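Local coordinates for monosaccharide ABC transporter substrate-binding protein, CUT2 family (Acidothermus cellulolyticus, PDB 4RU1) that probably serves as the sugar-capturing subunit of an ABC importer, holding the cyclic polyol myo-inositol in the cleft between its two lobes, at residues E127-A130 with G131-A134; A260-S263 with L264-Y267. All coordinates share one frame; numbering follows the deposited sequence.

Both contacts are local, each joining successive turns of one helix, so neither closes a long loop; they follow one another in series without nesting or crossing. From the N terminus, the chain runs through the parallel sheet as far as strand 121-124, then enters helix 127-140, whose first turns form contact 1 and pack on helix 156-168 and strand 226-230 of the second lobe. Later, after strand 248-250 of the mixed sheet, helix 253-270 carries contact 2 back onto strands 21-27, 104-107 and 121-124. Each helix therefore follows a strand of one sheet and packs with the other lobe. The contact centres lie about 27 Å apart, with nearest atoms about 14 Å from each other.

Contact 1: residues E127-A130 with G131-A134; sequences ETVA and GQAA
Thr128 and Gln132 meet one turn apart at the start of helix 127-140, the first helix after the chain leaves strand 121-124 in this two-lobed periplasmic-binding-protein fold. Four alpha-helical i to i+4 bonds set the frame: Gly131 N to Glu127 O, Gln132 N to Thr128 O (2.8 Å, N-H...O 167°), Ala133 N to Val129 O and Ala134 N to Ala130 O. The packing is chiefly that of Gln132. Its CG, turned beside its own backbone N (chi1 -68°), lies 3.2 Å from Thr128 O, and the extended chain runs back across the previous turn until Gln132 NE2 sits 3.6 Å from Thr128 CG2. Two polar ends find partners beyond the turn: Gln132 NE2 is hydrogen-bonded to Gln167 OE1, and Glu127 OE1, near the bound inositol, forms a salt bridge with the pocket residue Arg161 and accepts a bond from Gln125, consistent with a second-shell role. With an alanine at Gln132, the side-chain carbonyl of Gln167 would probably lose this amide donor and the methyl of Thr128 its cover. The other end of the amide, Gln132 OE1, rests 3.4 Å from Val129 CA.

Contact 2: residues A260-S263 with L264-Y267; sequences AVDS and LWLY
Residues Ala260-Ser263 meet Leu264-Tyr267 as consecutive turns within helix 253-270, in a local contact where side chains of the later turn fold against carbonyls of the earlier one. The helix lies on the parallel sheet of the first lobe: Ala260, Ser263 and Leu264 touch strand 104-107, and Ser263 also reaches strand 121-124. Three backbone bonds of the i to i+4 kind run through it, from Trp265 N to Val261 O (3.1 Å), Leu266 N to Asp262 O (2.9 Å) and Tyr267 N to Ser263 O (3.0 Å).

On the sheet side, Leu264 sets its branch point against Ala260 O of the preceding turn, with Leu264 CG 3.5 Å from that oxygen, while its side chain also packs on Ile23 and Val105. Buried Ser263 has its hydroxyl swung between its backbone N and carbonyl carbon (chi1 79°), which directs OG to a hydrogen bond with Glu259 O one turn back. On the partly exposed side, the indole of Trp265 follows a CG anti to the backbone N (chi1 170°). With the ring then turned by chi2 98°, its CE3 edge faces Asp262 O, which lies in the ring plane, 4.0 Å from Trp265 CE3. The Asp262 carboxylate is farther off, Asp262 OD1 lying 4.3 Å from Trp265 CE3. Leu266 CG packs 3.7 Å from the same Asp262 O that binds its amide.

Chemically, this gives the helix a largely apolar face turned to the sheet, in which the Ser263 hydroxyl is satisfied within its own helix. On the partly exposed side, Asp262 OD1 also lies close to Asp50 OD2, a closeness of like charges that could be eased by a proton shared between the acids or by solvent and ions.

Contact 1: residues E127-A130 with G131-A134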
loop_
_atom_site.group_PDB
_atom_site.type_symbol
_atom_site.label_atom_id
_atom_site.label_comp_id
_atom_site.label_asym_id
_atom_site.label_seq_id
_atom_site.Cartn_x
_atom_site.Cartn_y
_atom_site.Cartn_z
ATOM N N GLU A 127 -5.048 3.399 -7.126
ATOM C CA GLU A 127 -5.012 4.324 -6.030
ATOM C C GLU A 127 -5.738 5.659 -6.339
ATOM O O GLU A 127 -6.286 6.301 -5.443
ATOM C CB GLU A 127 -3.584 4.576 -5.554
ATOM C CG GLU A 127 -2.839 3.354 -5.001
ATOM C CD GLU A 127 -3.455 2.724 -3.745
ATOM O OE1 GLU A 127 -4.505 3.173 -3.269
ATOM O OE2 GLU A 127 -2.847 1.731 -3.277
ATOM N N THR A 128 -5.623 6.154 -7.579
ATOM C CA THR A 128 -6.472 7.258 -8.055
ATOM C C THR A 128 -7.960 6.939 -7.859
ATOM O O THR A 128 -8.690 7.738 -7.299
ATOM C CB THR A 128 -6.150 7.632 -9.494
ATOM O OG1 THR A 128 -4.751 8.003 -9.557
ATOM C CG2 THR A 128 -6.958 8.796 -9.882
ATOM N N VAL A 129 -8.389 5.748 -8.301
ATOM C CA VAL A 129 -9.798 5.372 -8.095
ATOM C C VAL A 129 -10.136 5.298 -6.614
ATOM O O VAL A 129 -11.192 5.766 -6.164
ATOM C CB VAL A 129 -10.111 4.020 -8.759
ATOM C CG1 VAL A 129 -11.521 3.552 -8.420
ATOM C CG2 VAL A 129 -9.974 4.174 -10.245
ATOM N N ALA A 130 -9.233 4.753 -5.778
ATOM C CA ALA A 130 -9.582 4.661 -4.366
ATOM C C ALA A 130 -9.704 6.084 -3.776
ATOM O O ALA A 130 -10.628 6.374 -2.980
ATOM C CB ALA A 130 -8.571 3.813 -3.582
ATOM N N GLY A 131 -8.787 6.988 -4.150
ATOM C CA GLY A 131 -8.848 8.387 -3.693
ATOM C C GLY A 131 -10.106 9.075 -4.174
ATOM O O GLY A 131 -10.788 9.726 -3.413
ATOM N N GLN A 132 -10.465 8.895 -5.433
ATOM C CA GLN A 132 -11.713 9.466 -5.977
ATOM C C GLN A 132 -12.906 8.936 -5.228
ATOM O O GLN A 132 -13.800 9.696 -4.924
ATOM C CB GLN A 132 -11.848 9.124 -7.483
ATOM C CG GLN A 132 -10.819 9.824 -8.350
ATOM C CD GLN A 132 -10.642 9.203 -9.731
ATOM O OE1 GLN A 132 -10.922 8.027 -9.922
ATOM N NE2 GLN A 132 -10.248 9.996 -10.719
ATOM N N ALA A 133 -12.912 7.643 -4.916
ATOM C CA ALA A 133 -14.013 7.093 -4.122
ATOM C C ALA A 133 -14.061 7.664 -2.688
ATOM O O ALA A 133 -15.112 7.852 -2.145
ATOM C CB ALA A 133 -13.870 5.584 -4.063
ATOM N N ALA A 134 -12.874 7.848 -2.091
ATOM C CA ALA A 134 -12.820 8.367 -0.711
ATOM C C ALA A 134 -13.322 9.841 -0.703
ATOM O O ALA A 134 -13.977 10.278 0.224
ATOM C CB ALA A 134 -11.361 8.303 -0.178
#

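Contact 2: residues A260-S263 with L264-Y267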
loop_
_atom_site.group_PDB
_atom_site.type_symbol
_atom_site.label_atom_id
_atom_site.label_comp_id
_atom_site.label_asym_id
_atom_site.label_seq_id
_atom_site.Cartn_x
_atom_site.Cartn_y
_atom_site.Cartn_z
ATOM N N ALA A 260 1.756 -12.071 -6.067
ATOM C CA ALA A 260 3.053 -11.750 -6.654
ATOM C C ALA A 260 3.847 -13.026 -6.812
ATOM O O ALA A 260 4.427 -13.281 -7.838
ATOM C CB ALA A 260 3.835 -10.769 -5.785
ATOM N N VAL A 261 3.811 -13.876 -5.802
ATOM C CA VAL A 261 4.552 -15.126 -5.815
ATOM C C VAL A 261 3.835 -16.167 -6.704
ATOM O O VAL A 261 4.474 -16.791 -7.574
ATOM C CB VAL A 261 4.843 -15.668 -4.429
ATOM C CG1 VAL A 261 5.438 -17.060 -4.514
ATOM C CG2 VAL A 261 5.741 -14.704 -3.702
ATOM N N ASP A 262 2.564 -16.433 -6.441
ATOM C CA ASP A 262 1.838 -17.512 -7.126
ATOM C C ASP A 262 1.677 -17.283 -8.617
ATOM O O ASP A 262 1.674 -18.265 -9.394
ATOM C CB ASP A 262 0.492 -17.747 -6.427
ATOM C CG ASP A 262 -0.073 -19.106 -6.710
ATOM O OD1 ASP A 262 0.578 -20.111 -6.348
ATOM O OD2 ASP A 262 -1.221 -19.231 -7.212
ATOM N N SER A 263 1.551 -16.040 -9.049
ATOM C CA SER A 263 1.491 -15.687 -10.431
ATOM C C SER A 263 2.798 -16.004 -11.129
ATOM O O SER A 263 2.784 -16.421 -12.295
ATOM C CB SER A 263 1.013 -14.255 -10.638
ATOM O OG SER A 263 2.061 -13.301 -10.399
ATOM N N LEU A 264 3.920 -15.736 -10.453
ATOM C CA LEU A 264 5.211 -16.129 -11.052
ATOM C C LEU A 264 5.302 -17.654 -11.184
ATOM O O LEU A 264 5.812 -18.193 -12.201
ATOM C CB LEU A 264 6.392 -15.579 -10.235
ATOM C CG LEU A 264 6.647 -14.118 -10.440
ATOM C CD1 LEU A 264 7.608 -13.484 -9.427
ATOM C CD2 LEU A 264 7.252 -13.942 -11.809
ATOM N N TRP A 265 4.724 -18.359 -10.235
ATOM C CA TRP A 265 4.743 -19.833 -10.286
ATOM C C TRP A 265 3.882 -20.281 -11.485
ATOM O O TRP A 265 4.317 -21.147 -12.242
ATOM C CB TRP A 265 4.323 -20.483 -8.960
ATOM C CG TRP A 265 4.085 -21.977 -9.000
ATOM C CD1 TRP A 265 4.980 -22.952 -8.624
ATOM C CD2 TRP A 265 2.887 -22.643 -9.415
ATOM N NE1 TRP A 265 4.383 -24.216 -8.757
ATOM C CE2 TRP A 265 3.118 -24.037 -9.281
ATOM C CE3 TRP A 265 1.653 -22.197 -9.909
ATOM C CZ2 TRP A 265 2.148 -24.970 -9.600
ATOM C CZ3 TRP A 265 0.687 -23.134 -10.231
ATOM C CH2 TRP A 265 0.956 -24.502 -10.102
ATOM N N LEU A 266 2.707 -19.715 -11.704
ATOM C CA LEU A 266 1.916 -20.044 -12.872
ATOM C C LEU A 266 2.584 -19.713 -14.211
ATOM O O LEU A 266 2.537 -20.486 -15.200
ATOM C CB LEU A 266 0.568 -19.266 -12.803
ATOM C CG LEU A 266 -0.584 -19.797 -11.966
ATOM C CD1 LEU A 266 -1.666 -18.721 -11.783
ATOM C CD2 LEU A 266 -1.189 -21.028 -12.679
ATOM N N TYR A 267 3.264 -18.587 -14.278
ATOM C CA TYR A 267 3.983 -18.218 -15.495
ATOM C C TYR A 267 5.119 -19.202 -15.784
ATOM O O TYR A 267 5.315 -19.591 -16.915
ATOM C CB TYR A 267 4.559 -16.800 -15.406
ATOM C CG TYR A 267 5.182 -16.354 -16.685
ATOM C CD1 TYR A 267 4.399 -15.932 -17.748
ATOM C CD2 TYR A 267 6.545 -16.316 -16.827
ATOM C CE1 TYR A 267 4.962 -15.498 -18.950
ATOM C CE2 TYR A 267 7.124 -15.876 -18.033
ATOM C CZ TYR A 267 6.322 -15.472 -19.081
ATOM O OH TYR A 267 6.892 -14.993 -20.303
#